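Local coordinates for acetyl-CoA hydrolase/transferase family protein (Porphyromonas gingivalis, PDB 2NVV), which probably transfers coenzyme A from an acyl-CoA to acetate or another carboxylate, or hydrolyses acetyl-CoA, and binds zinc, at residues R457-L462 against L472-A477; Q480-A483 against D487-N490. All coordinates share one frame; numbering follows the deposited sequence.

Overall arrangement
The C-terminal part of the chain illustrates how short helices pack against the chain that follows them. Interaction 1 comes first along the sequence, joining helix 453-459 and the turn from Tyr459 to Leu462 to the loop segment that leads into helix 477-484; interaction 2 then packs helix 477-484 against the chain that returns after it, 487-490. The two helices are consecutive, and the contacts lie in series, their centres about 14 Å apart on the same side of the chain's centre, each 30 Å or more from it. In interaction 1, Cys475 also packs on Phe476 of the second subunit. Interaction 1 lies away from the annotated sites, whereas interaction 2 comes near Lys398, predicted to bind coenzyme A.

Interaction 1 (R457-L462 against L472-A477); sequences RQYLEL and LDCCFA
Tyr459 and Leu462 meet Cys474 and Cys475 where two type I beta turns face each other near the C-terminus, one from Tyr459 to Leu462 following on helix 453-459, the other from Cys474 to Ala477 leading into helix 477-484. The contact is plain apolar packing that joins helix 453-459 to the loop before helix 477-484, without a cross-segment hydrogen bond. Along the first segment, Tyr459 makes the longer reach. Its CG stands anti to the backbone N (chi1 -179°), which sends the ring out from the helix toward the second turn. The phenol oxygen arrives beside the base of Cys475, with OH 3.4 Å from CB. Cys474 lies at the ring edge, its SG 4.4 Å from Tyr459 CE1. The hydroxyl finds its polar partners just before the second segment: it is hydrogen-bonded to Gln470 OE1 and to the backbone N of Asn471, so both bonds and packing fix the end of the ring. Trp493 also meets this ring, with the two planes inclined. Leu460, next in order, turns to helix 436-446 instead. Leu462 then closes the apolar patch by one branch, CD1 resting 3.9 Å from Cys474 SG. That sulfur therefore has the tyrosine edge and a leucine methyl as neighbours. The second turn is held by the backbone bond from Ala477 N to Cys474 O, 2.9 Å, and carries Phe476, the N-cap residue of helix 477-484. Cys475 also packs on Phe476 of the second subunit, and within its own chain its SG sits 4.0 Å above the plane of the Phe476 ring, offset toward the rim.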
# COMPACT_ATOMS: atom_id res chain seq x y z
N ARG A 457 14.27 11.18 22.87
CA ARG A 457 14.64 10.05 23.71
C ARG A 457 13.79 10.15 24.97
O ARG A 457 13.36 9.14 25.52
CB ARG A 457 16.13 10.07 24.09
CG ARG A 457 17.08 9.70 22.98
CD ARG A 457 18.48 9.43 23.50
NE ARG A 457 19.46 9.29 22.41
CZ ARG A 457 20.28 10.25 22.00
NH1 ARG A 457 20.27 11.44 22.57
NH2 ARG A 457 21.11 10.01 20.99
N GLN A 458 13.55 11.38 25.43
CA GLN A 458 12.73 11.62 26.61
C GLN A 458 11.26 11.28 26.33
O GLN A 458 10.51 10.92 27.24
CB GLN A 458 12.82 13.08 27.04
CG GLN A 458 14.14 13.46 27.68
CD GLN A 458 14.18 14.92 28.09
OE1 GLN A 458 14.00 15.81 27.26
NE2 GLN A 458 14.41 15.18 29.37
N TYR A 459 10.86 11.39 25.07
CA TYR A 459 9.49 11.09 24.69
C TYR A 459 9.21 9.60 24.87
O TYR A 459 8.07 9.21 25.15
CB TYR A 459 9.25 11.47 23.23
CG TYR A 459 7.83 11.20 22.77
CD1 TYR A 459 6.78 12.03 23.17
CD2 TYR A 459 7.53 10.09 21.97
CE1 TYR A 459 5.47 11.76 22.78
CE2 TYR A 459 6.22 9.81 21.58
CZ TYR A 459 5.20 10.65 21.99
OH TYR A 459 3.92 10.36 21.60
N LEU A 460 10.23 8.78 24.70
CA LEU A 460 10.08 7.33 24.85
C LEU A 460 10.04 6.88 26.31
O LEU A 460 9.79 5.71 26.60
CB LEU A 460 11.21 6.62 24.13
CG LEU A 460 11.17 6.75 22.61
CD1 LEU A 460 12.47 6.22 22.01
CD2 LEU A 460 9.95 6.00 22.07
N GLU A 461 10.29 7.81 27.22
CA GLU A 461 10.27 7.49 28.64
C GLU A 461 9.20 8.25 29.40
O GLU A 461 9.42 8.64 30.54
CB GLU A 461 11.63 7.80 29.26
CG GLU A 461 12.81 7.14 28.56
CD GLU A 461 12.71 5.61 28.54
OE1 GLU A 461 13.60 4.97 27.93
OE2 GLU A 461 11.76 5.04 29.14
N LEU A 462 8.04 8.47 28.77
CA LEU A 462 6.97 9.21 29.41
C LEU A 462 5.94 8.34 30.10
O LEU A 462 4.84 8.80 30.42
CB LEU A 462 6.28 10.14 28.40
CG LEU A 462 7.16 11.29 27.86
CD1 LEU A 462 6.33 12.24 26.99
CD2 LEU A 462 7.78 12.04 29.03
N LEU A 472 -0.75 10.26 23.51
CA LEU A 472 -1.82 11.06 22.93
C LEU A 472 -2.00 12.44 23.56
O LEU A 472 -2.66 13.30 22.97
CB LEU A 472 -3.14 10.28 22.97
CG LEU A 472 -3.47 9.51 21.68
CD1 LEU A 472 -2.25 8.73 21.16
CD2 LEU A 472 -4.65 8.57 21.96
N ASP A 473 -1.42 12.67 24.73
CA ASP A 473 -1.54 13.97 25.38
C ASP A 473 -0.57 15.01 24.82
O ASP A 473 -0.83 16.21 24.92
CB ASP A 473 -1.29 13.88 26.88
CG ASP A 473 -2.45 13.26 27.63
OD1 ASP A 473 -3.60 13.38 27.15
OD2 ASP A 473 -2.20 12.67 28.70
N CYS A 474 0.54 14.54 24.24
CA CYS A 474 1.56 15.45 23.71
C CYS A 474 2.32 15.00 22.45
O CYS A 474 3.35 15.59 22.12
CB CYS A 474 2.58 15.74 24.82
SG CYS A 474 3.30 14.27 25.62
N CYS A 475 1.82 13.99 21.74
CA CYS A 475 2.50 13.52 20.52
C CYS A 475 2.69 14.61 19.47
O CYS A 475 3.56 14.49 18.61
CB CYS A 475 1.73 12.34 19.90
SG CYS A 475 0.00 12.68 19.52
N PHE A 476 1.90 15.68 19.55
CA PHE A 476 1.99 16.78 18.59
C PHE A 476 2.59 18.04 19.18
O PHE A 476 2.45 19.13 18.61
CB PHE A 476 0.61 17.10 18.01
CG PHE A 476 0.08 16.03 17.08
CD1 PHE A 476 -1.24 15.62 17.15
CD2 PHE A 476 0.92 15.46 16.13
CE1 PHE A 476 -1.73 14.65 16.28
CE2 PHE A 476 0.43 14.49 15.26
CZ PHE A 476 -0.89 14.08 15.33
N ALA A 477 3.26 17.91 20.32
CA ALA A 477 3.89 19.04 20.98
C ALA A 477 4.89 19.77 20.07
O ALA A 477 5.00 20.99 20.12
CB ALA A 477 4.59 18.57 22.23

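Interaction 2 (Q480-A483 against D487-N490)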
# COMPACT_ATOMS: atom_id res chain seq x y z
N GLN A 480 2.88 21.81 17.75
CA GLN A 480 2.22 22.82 18.55
C GLN A 480 3.21 23.90 18.95
O GLN A 480 2.89 25.08 18.90
CB GLN A 480 1.61 22.19 19.81
CG GLN A 480 0.30 21.45 19.56
CD GLN A 480 -0.22 20.76 20.81
OE1 GLN A 480 -1.42 20.58 20.98
NE2 GLN A 480 0.69 20.36 21.69
N GLU A 481 4.42 23.49 19.35
CA GLU A 481 5.44 24.45 19.76
C GLU A 481 5.92 25.31 18.61
O GLU A 481 6.27 26.47 18.81
CB GLU A 481 6.65 23.74 20.38
CG GLU A 481 7.71 24.70 20.92
CD GLU A 481 7.19 25.57 22.08
OE1 GLU A 481 7.70 26.69 22.26
OE2 GLU A 481 6.29 25.12 22.82
N LEU A 482 5.93 24.76 17.40
CA LEU A 482 6.36 25.54 16.25
C LEU A 482 5.41 26.71 16.07
O LEU A 482 5.82 27.82 15.75
CB LEU A 482 6.33 24.69 14.98
CG LEU A 482 6.55 25.45 13.67
CD1 LEU A 482 7.93 26.11 13.66
CD2 LEU A 482 6.42 24.48 12.50
N ALA A 483 4.12 26.43 16.29
CA ALA A 483 3.06 27.42 16.15
C ALA A 483 3.10 28.44 17.27
O ALA A 483 2.73 29.60 17.08
CB ALA A 483 1.71 26.73 16.12
N ASP A 487 10.02 27.70 17.25
CA ASP A 487 11.21 26.86 17.44
C ASP A 487 10.84 25.61 18.24
O ASP A 487 10.54 25.70 19.43
CB ASP A 487 12.30 27.64 18.17
CG ASP A 487 13.64 26.93 18.15
OD1 ASP A 487 13.66 25.68 18.25
OD2 ASP A 487 14.68 27.61 18.03
N MSE A 488 10.89 24.45 17.59
CA MSE A 488 10.53 23.21 18.26
C MSE A 488 11.46 22.83 19.41
O MSE A 488 11.09 22.02 20.25
CB MSE A 488 10.48 22.07 17.24
CG MSE A 488 9.52 22.29 16.08
SE MSE A 488 9.35 20.71 14.97
CE MSE A 488 7.65 21.12 14.10
N ARG A 489 12.66 23.39 19.44
CA ARG A 489 13.61 23.06 20.51
C ARG A 489 13.14 23.57 21.86
O ARG A 489 13.69 23.18 22.88
CB ARG A 489 14.98 23.66 20.22
CG ARG A 489 15.72 23.06 19.02
CD ARG A 489 15.94 24.15 18.00
NE ARG A 489 17.34 24.33 17.67
CZ ARG A 489 17.83 25.43 17.10
NH1 ARG A 489 17.02 26.44 16.81
NH2 ARG A 489 19.12 25.49 16.78
N ASN A 490 12.15 24.46 21.85
CA ASN A 490 11.59 25.01 23.08
C ASN A 490 10.65 24.06 23.80
O ASN A 490 10.07 24.41 24.83
CB ASN A 490 10.84 26.31 22.78
CG ASN A 490 11.77 27.41 22.39
OD1 ASN A 490 12.82 27.58 23.01
ND2 ASN A 490 11.39 28.18 21.38
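Helix 477-484 packs against the 3-10 segment 488-490 that follows it after a short connection, and the side chains of Glu481 and Asn490 cross there at about a right angle. The carboxylate and amide planes are 79° apart, and no hydrogen bond joins them; the approach is instead by Glu481 OE1 to Asn490 CB, at 3.2 Å. A bend at chi2 (64°) turns the glutamate chain, while its CG lies against the returning backbone, 3.4 Å from Asp487 O. The two carboxylate oxygens are used by different partners: OE1 is hydrogen-bonded to Ser485 OG in the connecting turn and OE2 to Tyr496 OH, which together would limit rotation of this buried group. The second pair is apolar and meets obliquely. Met488, a selenomethionine, is extended beyond CG, and this straight run carries its methyl to the leucine, CE lying 3.9 Å from Leu482 CB. The same CE also touches the CD2 branch of Leu482, and both residues continue onto strand 402-403, Met488 through Ser403 and Leu482 through Ile402. The side chain of Leu482 is about 6 Å from that of Lys398, a residue predicted to bind coenzyme A. The 3-10 segment is steadied from within by the backbone bond Asn490 N to Asp487 O. Arg489, whose side chain leaves its backbone pointing away from the helix, forms a salt bridge to Asp451 and another to Asp487, where Arg489 NH1 comes 2.9 Å from Asp487 OD2 on its syn side, 24° out of the carboxylate plane.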